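Local coordinates for sugar phosphate isomerase/epimerase (Parabacteroides distasonis, PDB 3L23), which binds a magnesium ion in a TIM-barrel fold and probably acts as a sugar phosphate isomerase or epimerase, at residues 212-217 and 271-276; 219-222 and 226-229; 128-133 and 200-205; 78-83 and 115-120; 230-235 and 257-262. All blocks are in the same frame, centred on the assembly; numbering follows the deposited sequence.

Contact 1 (212-217 and 271-276); sequences YFEMDV and DYFVEL. With MG (magnesium ion), chain B; EDO (1,2-ethanediol), chain F.
Asp-216 and Glu-275 both set CG opposite the backbone N (chi1 -175° and -179°), and Glu-275 stays extended beyond it, which brings one carboxylate oxygen from each segment to the same magnesium ion. Asp-216 OD2 and Glu-275 OE1 each bind the magnesium at 2.0 Å, their carboxylate planes turned 52° apart. The 2.9 Å between Asp-216 OD2 and Glu-275 OE1 is thus an edge of the coordination shell, not a hydrogen bond. His-165, His-242 and two waters complete the shell. One of these waters donates to Glu-275 OE2 at 2.7 Å, while Asp-216 OD1 accepts from Trp-219 N as the N-cap of the following helix; each carboxylate is therefore held at both oxygens. Deeper in, Glu-214 OE2 lies 3.7 Å from Phe-273 CD2, approaching the ring obliquely, and its OE1 is hydrogen-bonded to His-79. On the far side of strand 272-274, an ethanediol, probably from the crystallisation liquor, lies with C1 over one face of the Tyr-272 ring toward its rim; its O1 accepts from Tyr-272 N and donates to Tyr-272 O at 2.8 Å. With an alanine here the diol would probably sit less firmly, and a gap would be likely to open beside Leu-296. The close approach of the two carboxylates is consistent with the magnesium ion offsetting much of their mutual repulsion.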
# COMPACT_ATOMS: atom_id res chain seq x y z
N TYR A 212 3.84 -4.97 -9.87
CA TYR A 212 2.95 -3.84 -10.17
C TYR A 212 3.06 -2.88 -9.00
O TYR A 212 3.61 -3.20 -7.93
CB TYR A 212 1.48 -4.27 -10.38
CG TYR A 212 0.89 -4.86 -9.11
CD1 TYR A 212 1.07 -6.20 -8.80
CD2 TYR A 212 0.15 -4.07 -8.23
CE1 TYR A 212 0.57 -6.73 -7.60
CE2 TYR A 212 -0.33 -4.57 -7.04
CZ TYR A 212 -0.13 -5.91 -6.73
OH TYR A 212 -0.61 -6.39 -5.53
N PHE A 213 2.49 -1.71 -9.20
CA PHE A 213 2.58 -0.63 -8.25
C PHE A 213 1.22 -0.17 -7.73
O PHE A 213 0.22 -0.08 -8.49
CB PHE A 213 3.37 0.55 -8.88
CG PHE A 213 4.82 0.21 -9.14
CD1 PHE A 213 5.21 -0.46 -10.24
CD2 PHE A 213 5.79 0.50 -8.18
CE1 PHE A 213 6.54 -0.85 -10.42
CE2 PHE A 213 7.13 0.12 -8.35
CZ PHE A 213 7.50 -0.54 -9.46
N GLU A 214 1.17 0.08 -6.42
CA GLU A 214 0.02 0.72 -5.79
C GLU A 214 0.51 2.12 -5.52
O GLU A 214 1.23 2.33 -4.55
CB GLU A 214 -0.37 0.03 -4.48
CG GLU A 214 -1.51 0.69 -3.71
CD GLU A 214 -1.83 -0.01 -2.45
OE1 GLU A 214 -0.94 -0.13 -1.59
OE2 GLU A 214 -2.97 -0.48 -2.29
N MSE A 215 0.09 3.09 -6.34
CA MSE A 215 0.62 4.45 -6.21
C MSE A 215 -0.17 5.19 -5.12
O MSE A 215 -1.40 5.28 -5.17
CB MSE A 215 0.53 5.22 -7.52
CG MSE A 215 0.83 6.71 -7.36
SE MSE A 215 1.33 7.56 -9.00
CE MSE A 215 3.17 7.13 -8.97
N ASP A 216 0.55 5.71 -4.14
CA ASP A 216 -0.07 6.56 -3.11
C ASP A 216 -0.01 7.97 -3.65
O ASP A 216 1.07 8.57 -3.75
CB ASP A 216 0.62 6.41 -1.78
CG ASP A 216 -0.05 7.18 -0.67
OD1 ASP A 216 -0.24 8.38 -0.84
OD2 ASP A 216 -0.29 6.58 0.40
N VAL A 217 -1.18 8.51 -3.96
CA VAL A 217 -1.20 9.80 -4.66
C VAL A 217 -0.65 10.93 -3.80
O VAL A 217 -0.06 11.88 -4.34
CB VAL A 217 -2.60 10.13 -5.26
CG1 VAL A 217 -2.99 9.08 -6.26
CG2 VAL A 217 -3.69 10.29 -4.18
N ASP A 271 -9.24 -0.70 -8.40
CA ASP A 271 -9.20 -0.76 -6.96
C ASP A 271 -8.48 0.44 -6.38
O ASP A 271 -7.42 0.81 -6.86
CB ASP A 271 -8.50 -2.05 -6.52
CG ASP A 271 -9.34 -3.29 -6.84
OD1 ASP A 271 -10.45 -3.39 -6.26
OD2 ASP A 271 -8.89 -4.11 -7.65
N TYR A 272 -9.08 1.04 -5.35
CA TYR A 272 -8.42 2.04 -4.57
C TYR A 272 -8.79 1.89 -3.11
O TYR A 272 -9.83 1.30 -2.77
CB TYR A 272 -8.72 3.47 -5.06
CG TYR A 272 -10.12 3.96 -4.78
CD1 TYR A 272 -10.47 4.54 -3.56
CD2 TYR A 272 -11.11 3.85 -5.73
CE1 TYR A 272 -11.75 5.00 -3.31
CE2 TYR A 272 -12.39 4.30 -5.46
CZ TYR A 272 -12.69 4.89 -4.26
OH TYR A 272 -13.98 5.34 -3.98
N PHE A 273 -7.90 2.41 -2.27
CA PHE A 273 -8.10 2.45 -0.81
C PHE A 273 -7.88 3.84 -0.23
O PHE A 273 -6.89 4.52 -0.52
CB PHE A 273 -7.17 1.46 -0.13
CG PHE A 273 -7.36 0.07 -0.63
CD1 PHE A 273 -8.44 -0.67 -0.21
CD2 PHE A 273 -6.58 -0.42 -1.66
CE1 PHE A 273 -8.68 -1.94 -0.73
CE2 PHE A 273 -6.77 -1.68 -2.17
CZ PHE A 273 -7.86 -2.45 -1.72
N VAL A 274 -8.84 4.25 0.58
CA VAL A 274 -8.72 5.45 1.40
C VAL A 274 -7.68 5.27 2.48
O VAL A 274 -7.63 4.24 3.16
CB VAL A 274 -10.10 5.82 2.09
CG1 VAL A 274 -9.91 6.83 3.23
CG2 VAL A 274 -11.09 6.28 1.01
N GLU A 275 -6.85 6.29 2.67
CA GLU A 275 -5.91 6.31 3.75
C GLU A 275 -5.95 7.64 4.49
O GLU A 275 -6.11 8.70 3.87
CB GLU A 275 -4.51 6.06 3.23
CG GLU A 275 -3.51 6.05 4.36
CD GLU A 275 -2.15 5.57 3.94
OE1 GLU A 275 -1.79 5.69 2.77
OE2 GLU A 275 -1.41 5.08 4.81
N LEU A 276 -5.83 7.57 5.82
CA LEU A 276 -5.83 8.76 6.67
C LEU A 276 -4.75 8.60 7.74
O LEU A 276 -4.78 7.62 8.48
CB LEU A 276 -7.21 8.93 7.32
CG LEU A 276 -7.42 10.12 8.22
CD1 LEU A 276 -7.39 11.38 7.36
CD2 LEU A 276 -8.69 9.97 9.07
MG MG B . -0.40 4.96 1.55
C1 EDO F . -12.59 0.75 -4.26
O1 EDO F . -11.55 -0.25 -4.36
C2 EDO F . -13.21 1.00 -5.62
O2 EDO F . -13.84 -0.20 -6.02
O HOH W 1 -0.11 3.31 3.22
O HOH W 2 1.12 5.84 2.75

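Contact 2 (219-222 and 226-229)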
# COMPACT_ATOMS: atom_id res chain seq x y z
N TRP A 219 1.62 10.74 -1.21
CA TRP A 219 3.05 10.68 -1.02
C TRP A 219 3.80 10.96 -2.31
O TRP A 219 4.94 11.40 -2.28
CB TRP A 219 3.49 9.36 -0.38
CG TRP A 219 3.14 9.35 1.08
CD1 TRP A 219 2.13 8.66 1.67
CD2 TRP A 219 3.77 10.11 2.12
NE1 TRP A 219 2.08 8.95 2.99
CE2 TRP A 219 3.10 9.82 3.31
CE3 TRP A 219 4.85 10.99 2.15
CZ2 TRP A 219 3.45 10.39 4.53
CZ3 TRP A 219 5.24 11.55 3.36
CH2 TRP A 219 4.51 11.26 4.54
N THR A 220 3.18 10.73 -3.45
CA THR A 220 3.75 11.12 -4.77
C THR A 220 3.90 12.63 -4.86
O THR A 220 5.00 13.17 -5.17
CB THR A 220 2.93 10.53 -5.97
OG1 THR A 220 2.86 9.11 -5.79
CG2 THR A 220 3.61 10.84 -7.32
N VAL A 221 2.84 13.34 -4.49
CA VAL A 221 2.91 14.79 -4.43
C VAL A 221 3.96 15.28 -3.40
O VAL A 221 4.71 16.23 -3.67
CB VAL A 221 1.49 15.38 -4.18
CG1 VAL A 221 1.54 16.92 -3.94
CG2 VAL A 221 0.52 14.99 -5.37
N MSE A 222 4.08 14.58 -2.28
CA MSE A 222 5.05 14.93 -1.24
C MSE A 222 6.45 14.60 -1.66
O MSE A 222 7.44 15.02 -1.00
CB MSE A 222 4.73 14.20 0.06
CG MSE A 222 3.46 14.66 0.72
SE MSE A 222 3.55 16.40 1.50
CE MSE A 222 4.50 15.70 3.04
N ASP A 226 4.00 14.21 -9.92
CA ASP A 226 2.57 14.27 -10.26
C ASP A 226 2.02 12.88 -10.51
O ASP A 226 2.40 12.27 -11.49
CB ASP A 226 2.41 15.08 -11.54
CG ASP A 226 0.97 15.21 -12.00
OD1 ASP A 226 0.02 14.88 -11.24
OD2 ASP A 226 0.80 15.64 -13.17
N PRO A 227 1.07 12.42 -9.66
CA PRO A 227 0.52 11.10 -9.86
C PRO A 227 -0.26 10.97 -11.16
O PRO A 227 -0.32 9.89 -11.74
CB PRO A 227 -0.39 10.91 -8.66
CG PRO A 227 -0.74 12.23 -8.20
CD PRO A 227 0.47 13.08 -8.49
N VAL A 228 -0.82 12.06 -11.65
CA VAL A 228 -1.52 12.00 -12.94
C VAL A 228 -0.56 11.73 -14.09
O VAL A 228 -0.83 10.88 -14.94
CB VAL A 228 -2.37 13.25 -13.13
CG1 VAL A 228 -2.89 13.35 -14.57
CG2 VAL A 228 -3.54 13.24 -12.10
N GLU A 229 0.56 12.44 -14.13
CA GLU A 229 1.61 12.17 -15.11
C GLU A 229 2.14 10.74 -15.04
O GLU A 229 2.39 10.12 -16.08
CB GLU A 229 2.79 13.14 -14.91
CG GLU A 229 3.95 12.91 -15.87
CD GLU A 229 5.21 13.78 -15.57
OE1 GLU A 229 5.32 14.41 -14.47
OE2 GLU A 229 6.07 13.82 -16.48
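Val-221 and Pro-227 make the apolar part of this contact: Val-221 CG2 rests 3.7 Å from Pro-227 CD, the two side chains crossing obliquely. Thr-220 adds its methyl. With CG2 opposite the backbone N, that methyl comes up against the start of the second helix, 3.8 Å from Pro-227 N, while OG1 is turned back along its own helix. The contact is van der Waals throughout, as no hydrogen bond links the two segments.

The polar atoms find their partners elsewhere than across the contact. Thr-220 OG1 is hydrogen-bonded to Asp-216 O, the carbonyl of a magnesium ligand, and to Asn-166 ND2. Asp-226 is the N-cap of helix 227-233. Its OD1 accepts from Val-228 N at 3.0 Å, with the donor well above the carboxylate plane (67° out of it), and OD2 takes a weak, longer bond from Glu-229 N.

The CA atoms of Val-221 and Asp-226 are 5.9 Å apart, which measures how sharply the chain turns between the helices. Together, helices 217-222 and 227-233 form the helical link between the adjacent parallel strands 211-216 and 238-243, a beta-alpha-beta crossover of the TIM barrel.

Contact 3 (128-133 and 200-205)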
# COMPACT_ATOMS: atom_id res chain seq x y z
N PRO A 128 4.76 -2.06 1.44
CA PRO A 128 4.63 -0.57 1.48
C PRO A 128 5.83 0.24 1.92
O PRO A 128 5.78 1.47 1.82
CB PRO A 128 3.51 -0.38 2.48
CG PRO A 128 3.82 -1.44 3.51
CD PRO A 128 4.36 -2.64 2.74
N MSE A 129 6.91 -0.38 2.41
CA MSE A 129 8.08 0.35 2.89
C MSE A 129 9.30 0.11 2.01
O MSE A 129 9.58 -1.01 1.64
CB MSE A 129 8.43 -0.03 4.34
CG MSE A 129 9.53 0.84 4.98
SE MSE A 129 8.95 2.81 5.06
CE MSE A 129 7.29 2.41 5.59
N MSE A 130 10.02 1.18 1.67
CA MSE A 130 11.20 1.09 0.83
C MSE A 130 12.39 0.50 1.59
O MSE A 130 12.69 0.92 2.74
CB MSE A 130 11.59 2.49 0.32
CG MSE A 130 12.48 2.44 -0.88
SE MSE A 130 13.12 4.19 -1.44
CE MSE A 130 14.34 4.50 -0.19
N PRO A 131 13.08 -0.51 0.98
CA PRO A 131 14.37 -0.91 1.53
C PRO A 131 15.39 0.21 1.46
O PRO A 131 15.15 1.25 0.85
CB PRO A 131 14.82 -2.09 0.63
CG PRO A 131 13.65 -2.51 -0.12
CD PRO A 131 12.70 -1.32 -0.20
N THR A 132 16.50 0.01 2.13
CA THR A 132 17.59 0.96 2.02
C THR A 132 18.12 1.00 0.58
O THR A 132 18.61 -0.01 0.07
CB THR A 132 18.74 0.54 2.94
OG1 THR A 132 18.27 0.52 4.29
CG2 THR A 132 19.93 1.49 2.82
N ILE A 133 18.01 2.17 -0.07
CA ILE A 133 18.52 2.38 -1.42
C ILE A 133 19.23 3.75 -1.50
O ILE A 133 18.56 4.79 -1.34
CB ILE A 133 17.42 2.35 -2.48
CG1 ILE A 133 16.66 1.00 -2.46
CG2 ILE A 133 18.02 2.64 -3.86
CD1 ILE A 133 15.34 0.96 -3.27
N ASP A 200 11.66 5.73 -10.62
CA ASP A 200 11.91 5.50 -12.06
C ASP A 200 12.79 4.29 -12.31
O ASP A 200 12.54 3.55 -13.25
CB ASP A 200 12.45 6.76 -12.71
CG ASP A 200 11.45 7.87 -12.65
OD1 ASP A 200 10.26 7.54 -12.75
OD2 ASP A 200 11.81 9.04 -12.48
N LEU A 201 13.79 4.06 -11.46
CA LEU A 201 14.61 2.87 -11.55
C LEU A 201 13.79 1.62 -11.22
O LEU A 201 13.99 0.56 -11.82
CB LEU A 201 15.84 2.97 -10.63
CG LEU A 201 16.81 4.13 -10.88
CD1 LEU A 201 17.85 4.19 -9.78
CD2 LEU A 201 17.42 4.03 -12.29
N MSE A 202 12.85 1.74 -10.27
CA MSE A 202 12.02 0.59 -9.91
C MSE A 202 11.13 0.17 -11.07
O MSE A 202 11.00 -1.02 -11.36
CB MSE A 202 11.18 0.88 -8.65
CG MSE A 202 12.01 0.92 -7.38
SE MSE A 202 10.71 1.26 -5.92
CE MSE A 202 11.95 0.96 -4.46
N LEU A 203 10.51 1.16 -11.70
CA LEU A 203 9.70 0.91 -12.90
C LEU A 203 10.55 0.28 -13.99
O LEU A 203 10.16 -0.73 -14.60
CB LEU A 203 9.11 2.21 -13.41
CG LEU A 203 7.95 2.75 -12.56
CD1 LEU A 203 7.79 4.29 -12.78
CD2 LEU A 203 6.62 1.97 -12.74
N LYS A 204 11.71 0.85 -14.25
CA LYS A 204 12.54 0.35 -15.36
C LYS A 204 13.01 -1.10 -15.20
O LYS A 204 13.08 -1.86 -16.20
CB LYS A 204 13.78 1.24 -15.51
CG LYS A 204 14.65 0.88 -16.67
CD LYS A 204 15.72 1.91 -16.94
CE LYS A 204 16.75 2.01 -15.86
NZ LYS A 204 18.07 2.23 -16.57
N ASP A 205 13.39 -1.46 -13.98
CA ASP A 205 14.12 -2.69 -13.73
C ASP A 205 13.34 -3.78 -13.00
O ASP A 205 13.93 -4.79 -12.62
CB ASP A 205 15.38 -2.36 -12.95
CG ASP A 205 16.41 -1.62 -13.80
OD1 ASP A 205 16.48 -1.88 -15.01
OD2 ASP A 205 17.16 -0.81 -13.24
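Met-202 reaches Ile-133 and Met-130 with its terminal methyl, and that one group makes the whole tight part of the contact. Met-202 CE lies 3.6 Å from Ile-133 CD1 and 3.9 Å from Met-130 CG. Those two partner carbons, Ile-133 CD1 and Met-130 CG, are themselves 4.0 Å apart, so the methyl rests against both as the third corner of a compact triangle. Extension explains the reach: beyond CG the Met-202 chain is nearly straight (chi2 -178°, chi3 171°), carrying its methyl about halfway across the 10.8 Å between the CA atoms of Met-130 and Met-202. The backbones themselves do not meet. Tyr-164 of strand 162-165 touches both Met-130 and Met-202, which are selenomethionines, and Ala-139 and Val-142 of helix 136-155 back Ile-133, placing the methyl in the packing between barrel wall and outer helices.

Packing slackens beyond this triangle. Pro-131 CD is 4.9 Å from Met-202 CE, a flank without close touch. The partly exposed Met-130 is bent at its last torsion (chi3 75°), which takes its own methyl off the contact, so that Met-130 CE ends 6.0 Å from Met-202 CE.

The loop 128-133 leads from strand 124-127 into helix 136-155, and helix 198-205 precedes strand 211-216; the contact thus joins the loop at the end of one strand to a helix in the outer layer of this TIM barrel. The same loop reaches the metal site through Pro-128 O, hydrogen-bonded to His-165 ND1.

Contact 4 (78-83 and 115-120); sequences SHVNPV and ADHAKL
Ser-78 OG and His-117 NE2 form the hydrogen bond at the heart of this contact, 2.8 Å long, with the hydroxyl at the edge of the imidazole and near its plane. Ser-78 holds OG opposite its backbone N (chi1 -179°), directing it from the strand to the helix; behind it, Ser-78 CB stands 3.3 Å from His-117 CD2. Val-80, two residues on and also directed toward the helix, brings CG1 obliquely to the ring, 3.8 Å from His-117 CE1. Leu-120, three residues beyond His-117, lays CD1 over one imidazole face, 3.9 Å above the plane.

The next shell fixes the ring's rotation. His-117 ND1 is hydrogen-bonded to Thr-113 O, so both nitrogens are engaged, one by the strand and the other by the helix itself. Tyr-51 meets the ring edge-to-face and also touches Val-80. Backbone bonds from Ser-78 and Val-80 to Ile-126 anchor the strand to its neighbour. If His-117 were a leucine, both ring nitrogens would be gone, and the buried Ser-78 OG and Thr-113 O would probably be left without these mates.

The residue in between, His-79, points away from the helix and touches Pro-128. This alternation is that of a TIM-barrel strand: one side faces the outer helix, the other the core. Helix 103-119 links the adjacent parallel strands 74-79 and 124-127, and the His-Ser bond ties helix to strand within that beta-alpha-beta unit.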
# COMPACT_ATOMS: atom_id res chain seq x y z
N SER A 78 -3.56 -6.50 1.19
CA SER A 78 -2.83 -6.50 2.46
C SER A 78 -1.43 -5.92 2.30
O SER A 78 -0.73 -6.26 1.35
CB SER A 78 -2.74 -7.93 3.03
OG SER A 78 -2.07 -8.01 4.28
N HIS A 79 -1.04 -5.09 3.28
CA HIS A 79 0.28 -4.49 3.41
C HIS A 79 1.12 -5.28 4.35
O HIS A 79 0.79 -5.45 5.50
CB HIS A 79 0.21 -3.07 3.96
CG HIS A 79 -0.01 -2.04 2.91
ND1 HIS A 79 0.28 -0.71 3.11
CD2 HIS A 79 -0.47 -2.15 1.65
CE1 HIS A 79 0.00 -0.05 2.00
NE2 HIS A 79 -0.46 -0.89 1.11
N VAL A 80 2.26 -5.76 3.86
CA VAL A 80 3.14 -6.54 4.67
C VAL A 80 4.59 -6.15 4.38
O VAL A 80 4.91 -5.75 3.27
CB VAL A 80 2.96 -8.06 4.40
CG1 VAL A 80 1.52 -8.50 4.76
CG2 VAL A 80 3.32 -8.39 2.94
N ASN A 81 5.45 -6.27 5.37
CA ASN A 81 6.87 -5.98 5.17
C ASN A 81 7.74 -7.15 5.63
O ASN A 81 7.53 -7.64 6.75
CB ASN A 81 7.27 -4.76 6.00
CG ASN A 81 6.80 -3.46 5.43
OD1 ASN A 81 7.15 -3.06 4.28
ND2 ASN A 81 5.97 -2.80 6.22
N PRO A 82 8.71 -7.60 4.81
CA PRO A 82 9.63 -8.65 5.26
C PRO A 82 10.30 -8.43 6.61
O PRO A 82 10.85 -7.35 6.89
CB PRO A 82 10.69 -8.70 4.15
CG PRO A 82 9.93 -8.28 2.94
CD PRO A 82 8.96 -7.25 3.40
N VAL A 83 10.25 -9.48 7.42
CA VAL A 83 10.88 -9.49 8.73
C VAL A 83 11.60 -10.80 8.92
O VAL A 83 11.27 -11.81 8.30
CB VAL A 83 9.88 -9.33 9.92
CG1 VAL A 83 9.25 -7.93 9.97
CG2 VAL A 83 8.82 -10.43 9.88
N ALA A 115 1.29 -17.76 1.39
CA ALA A 115 0.47 -18.93 1.72
C ALA A 115 -0.71 -18.53 2.61
O ALA A 115 -1.84 -18.92 2.33
CB ALA A 115 1.30 -20.04 2.37
N ASP A 116 -0.44 -17.71 3.63
CA ASP A 116 -1.48 -17.19 4.52
C ASP A 116 -2.48 -16.33 3.78
O ASP A 116 -3.67 -16.44 4.00
CB ASP A 116 -0.87 -16.40 5.71
CG ASP A 116 -0.45 -17.30 6.89
OD1 ASP A 116 -0.73 -18.52 6.88
OD2 ASP A 116 0.14 -16.76 7.86
N HIS A 117 -1.99 -15.46 2.91
CA HIS A 117 -2.89 -14.55 2.18
C HIS A 117 -3.72 -15.26 1.11
O HIS A 117 -4.83 -14.81 0.83
CB HIS A 117 -2.14 -13.34 1.65
CG HIS A 117 -1.80 -12.38 2.73
ND1 HIS A 117 -0.74 -12.58 3.59
CD2 HIS A 117 -2.39 -11.23 3.13
CE1 HIS A 117 -0.69 -11.58 4.46
NE2 HIS A 117 -1.68 -10.76 4.21
N ALA A 118 -3.22 -16.39 0.58
CA ALA A 118 -4.01 -17.23 -0.29
C ALA A 118 -5.18 -17.80 0.52
O ALA A 118 -6.32 -17.82 0.07
CB ALA A 118 -3.17 -18.35 -0.91
N LYS A 119 -4.91 -18.26 1.74
CA LYS A 119 -5.98 -18.75 2.59
C LYS A 119 -6.98 -17.66 2.94
O LYS A 119 -8.17 -17.96 3.10
CB LYS A 119 -5.43 -19.37 3.87
CG LYS A 119 -4.68 -20.66 3.63
N LEU A 120 -6.52 -16.42 3.05
CA LEU A 120 -7.41 -15.28 3.30
C LEU A 120 -8.22 -14.85 2.05
O LEU A 120 -9.13 -14.04 2.17
CB LEU A 120 -6.63 -14.06 3.82
CG LEU A 120 -6.11 -14.03 5.25
CD1 LEU A 120 -5.14 -12.84 5.47
CD2 LEU A 120 -7.30 -14.00 6.24

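Contact 5 (230-235 and 257-262); sequences YMQKHP and FEMIFK
Gln-232 brings its flat amide to the flank of Met-259, Gln-232 NE2 lying 4.5 Å from Met-259 CE, a loose approach on the solvent side. The polar claim on that nitrogen comes from Gln-263 OE1, one turn further along the Met-259 helix, so the amide is hydrogen-bonded to the same helix that it brushes. Of the rings, Phe-261 takes a backbone carbonyl at its edge and in its plane, with Phe-261 CD1 3.3 Å from Phe-257 O. The same ring meets Tyr-272 edge-to-face. Tyr-230, on the first helix, meets Tyr-199 edge-to-face, and its OH is hydrogen-bonded to Asp-200.

Helices 227-233 and 257-267 are neighbours in the outer layer of the TIM barrel, and both pack on strand 238-243, the strand between them in sequence: Tyr-230 touches Ile-238, while Phe-257, Ile-260 and Phe-261 touch Ile-243.

Met-231 and Ile-260 have the closest CA atoms across the two segments, 9.0 Å apart. Met-231 is modelled in two conformations, so the detail of its contact is doubtful; in one of them it turns at its last torsion (chi3 -78°) and Met-231 CE lies 3.9 Å from Ile-260 O. The apolar approach is wider, 4.3 Å from Met-231 CE to Ile-260 CG2. Ile-260 starts its side chain away from the first helix, which is consistent with its methyl CG2 and backbone carbonyl, more than the chain's far end, receiving Met-231.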
# COMPACT_ATOMS: atom_id res chain seq x y z
N TYR A 230 2.34 10.23 -13.83
CA TYR A 230 2.79 8.84 -13.65
C TYR A 230 1.78 7.83 -14.23
O TYR A 230 2.16 6.88 -14.93
CB TYR A 230 3.14 8.51 -12.19
CG TYR A 230 4.61 8.70 -11.95
CD1 TYR A 230 5.52 7.74 -12.32
CD2 TYR A 230 5.10 9.90 -11.41
CE1 TYR A 230 6.91 7.95 -12.15
CE2 TYR A 230 6.43 10.11 -11.27
CZ TYR A 230 7.35 9.14 -11.66
OH TYR A 230 8.70 9.41 -11.50
N MSE A 231 0.51 8.01 -13.91
CA MSE A 231 -0.54 7.15 -14.49
C MSE A 231 -0.58 7.24 -16.04
O MSE A 231 -0.77 6.24 -16.72
CB MSE A 231 -1.93 7.49 -13.90
CG MSE A 231 -2.20 6.81 -12.59
SE MSE A 231 -4.01 7.20 -11.97
CE MSE A 231 -3.74 9.01 -11.27
N GLN A 232 -0.37 8.44 -16.59
CA GLN A 232 -0.38 8.59 -18.05
C GLN A 232 0.82 7.92 -18.68
O GLN A 232 0.72 7.32 -19.76
CB GLN A 232 -0.43 10.06 -18.45
CG GLN A 232 -1.76 10.75 -18.10
CD GLN A 232 -1.73 12.29 -18.21
OE1 GLN A 232 -0.73 12.87 -18.61
NE2 GLN A 232 -2.84 12.93 -17.91
N LYS A 233 1.97 8.03 -18.03
CA LYS A 233 3.23 7.47 -18.57
C LYS A 233 3.34 5.97 -18.39
O LYS A 233 3.87 5.28 -19.27
CB LYS A 233 4.46 8.14 -17.92
CG LYS A 233 4.78 9.53 -18.43
N HIS A 234 2.84 5.45 -17.27
CA HIS A 234 2.96 4.03 -16.91
C HIS A 234 1.63 3.35 -16.61
O HIS A 234 1.46 2.69 -15.56
CB HIS A 234 3.92 3.90 -15.69
CG HIS A 234 5.28 4.49 -15.93
ND1 HIS A 234 6.25 3.84 -16.64
CD2 HIS A 234 5.81 5.69 -15.59
CE1 HIS A 234 7.32 4.61 -16.74
NE2 HIS A 234 7.10 5.73 -16.08
N PRO A 235 0.67 3.45 -17.56
CA PRO A 235 -0.67 2.88 -17.34
C PRO A 235 -0.63 1.37 -17.22
O PRO A 235 -1.54 0.78 -16.66
CB PRO A 235 -1.43 3.28 -18.62
CG PRO A 235 -0.43 3.53 -19.62
CD PRO A 235 0.80 4.03 -18.90
N PHE A 257 -8.23 15.84 -6.57
CA PHE A 257 -8.92 14.54 -6.67
C PHE A 257 -9.78 14.39 -7.95
O PHE A 257 -9.87 13.28 -8.48
CB PHE A 257 -9.71 14.25 -5.40
CG PHE A 257 -8.86 14.02 -4.21
CD1 PHE A 257 -7.92 12.98 -4.21
CD2 PHE A 257 -8.95 14.85 -3.11
CE1 PHE A 257 -7.13 12.79 -3.06
CE2 PHE A 257 -8.16 14.67 -2.00
CZ PHE A 257 -7.28 13.64 -1.97
N GLU A 258 -10.35 15.47 -8.46
CA GLU A 258 -11.13 15.37 -9.71
C GLU A 258 -10.25 14.81 -10.82
O GLU A 258 -10.66 13.88 -11.52
CB GLU A 258 -11.77 16.70 -10.09
CG GLU A 258 -12.64 16.63 -11.34
CD GLU A 258 -13.34 17.92 -11.67
OE1 GLU A 258 -13.14 18.94 -10.95
OE2 GLU A 258 -14.11 17.92 -12.65
N MSE A 259 -9.06 15.36 -11.00
CA MSE A 259 -8.14 14.90 -12.04
C MSE A 259 -7.60 13.52 -11.75
O MSE A 259 -7.44 12.71 -12.66
CB MSE A 259 -7.00 15.94 -12.26
CG MSE A 259 -6.12 15.68 -13.43
SE MSE A 259 -7.05 16.02 -15.11
CE MSE A 259 -6.61 14.24 -15.89
N ILE A 260 -7.28 13.24 -10.48
CA ILE A 260 -6.80 11.92 -10.08
C ILE A 260 -7.85 10.84 -10.43
O ILE A 260 -7.50 9.84 -11.05
CB ILE A 260 -6.44 11.88 -8.59
CG1 ILE A 260 -5.13 12.63 -8.39
CG2 ILE A 260 -6.30 10.45 -8.08
CD1 ILE A 260 -4.82 12.91 -6.93
N PHE A 261 -9.11 11.06 -10.07
CA PHE A 261 -10.15 10.07 -10.40
C PHE A 261 -10.44 9.97 -11.90
O PHE A 261 -10.66 8.88 -12.42
CB PHE A 261 -11.44 10.31 -9.63
CG PHE A 261 -11.41 9.71 -8.27
CD1 PHE A 261 -10.87 10.42 -7.16
CD2 PHE A 261 -11.87 8.41 -8.07
CE1 PHE A 261 -10.82 9.85 -5.89
CE2 PHE A 261 -11.83 7.85 -6.81
CZ PHE A 261 -11.30 8.56 -5.73
N LYS A 262 -10.42 11.09 -12.60
CA LYS A 262 -10.60 11.07 -14.04
C LYS A 262 -9.54 10.16 -14.66
O LYS A 262 -9.84 9.29 -15.52
CB LYS A 262 -10.48 12.48 -14.59
CG LYS A 262 -10.53 12.55 -16.10
CD LYS A 262 -10.79 13.96 -16.57
CE LYS A 262 -10.35 14.12 -17.99
NZ LYS A 262 -10.83 15.41 -18.52

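In the fold
From the N terminus, contact 4 closes the first loop, tying strand 74-79 to helix 103-119. Contact 3 then opens just past strand 124-127 and closes on helix 198-205. Contact 1 closes the last of these loops, from strand 211-216 to strand 272-274; contacts 2 and 5 follow one another inside it, and no two contacts cross. Helix 227-233 serves both nested contacts, and Met-215 joins them to contact 1 by packing on Pro-227 and Tyr-230. Contacts 1 and 4 meet inside the barrel through Glu-214 and His-79, contacts 3 and 5 outside it through Asp-200 and Tyr-230. Contacts 4 and 5 lie on opposite sides of the chain's centre, their own centres about 28 Å apart.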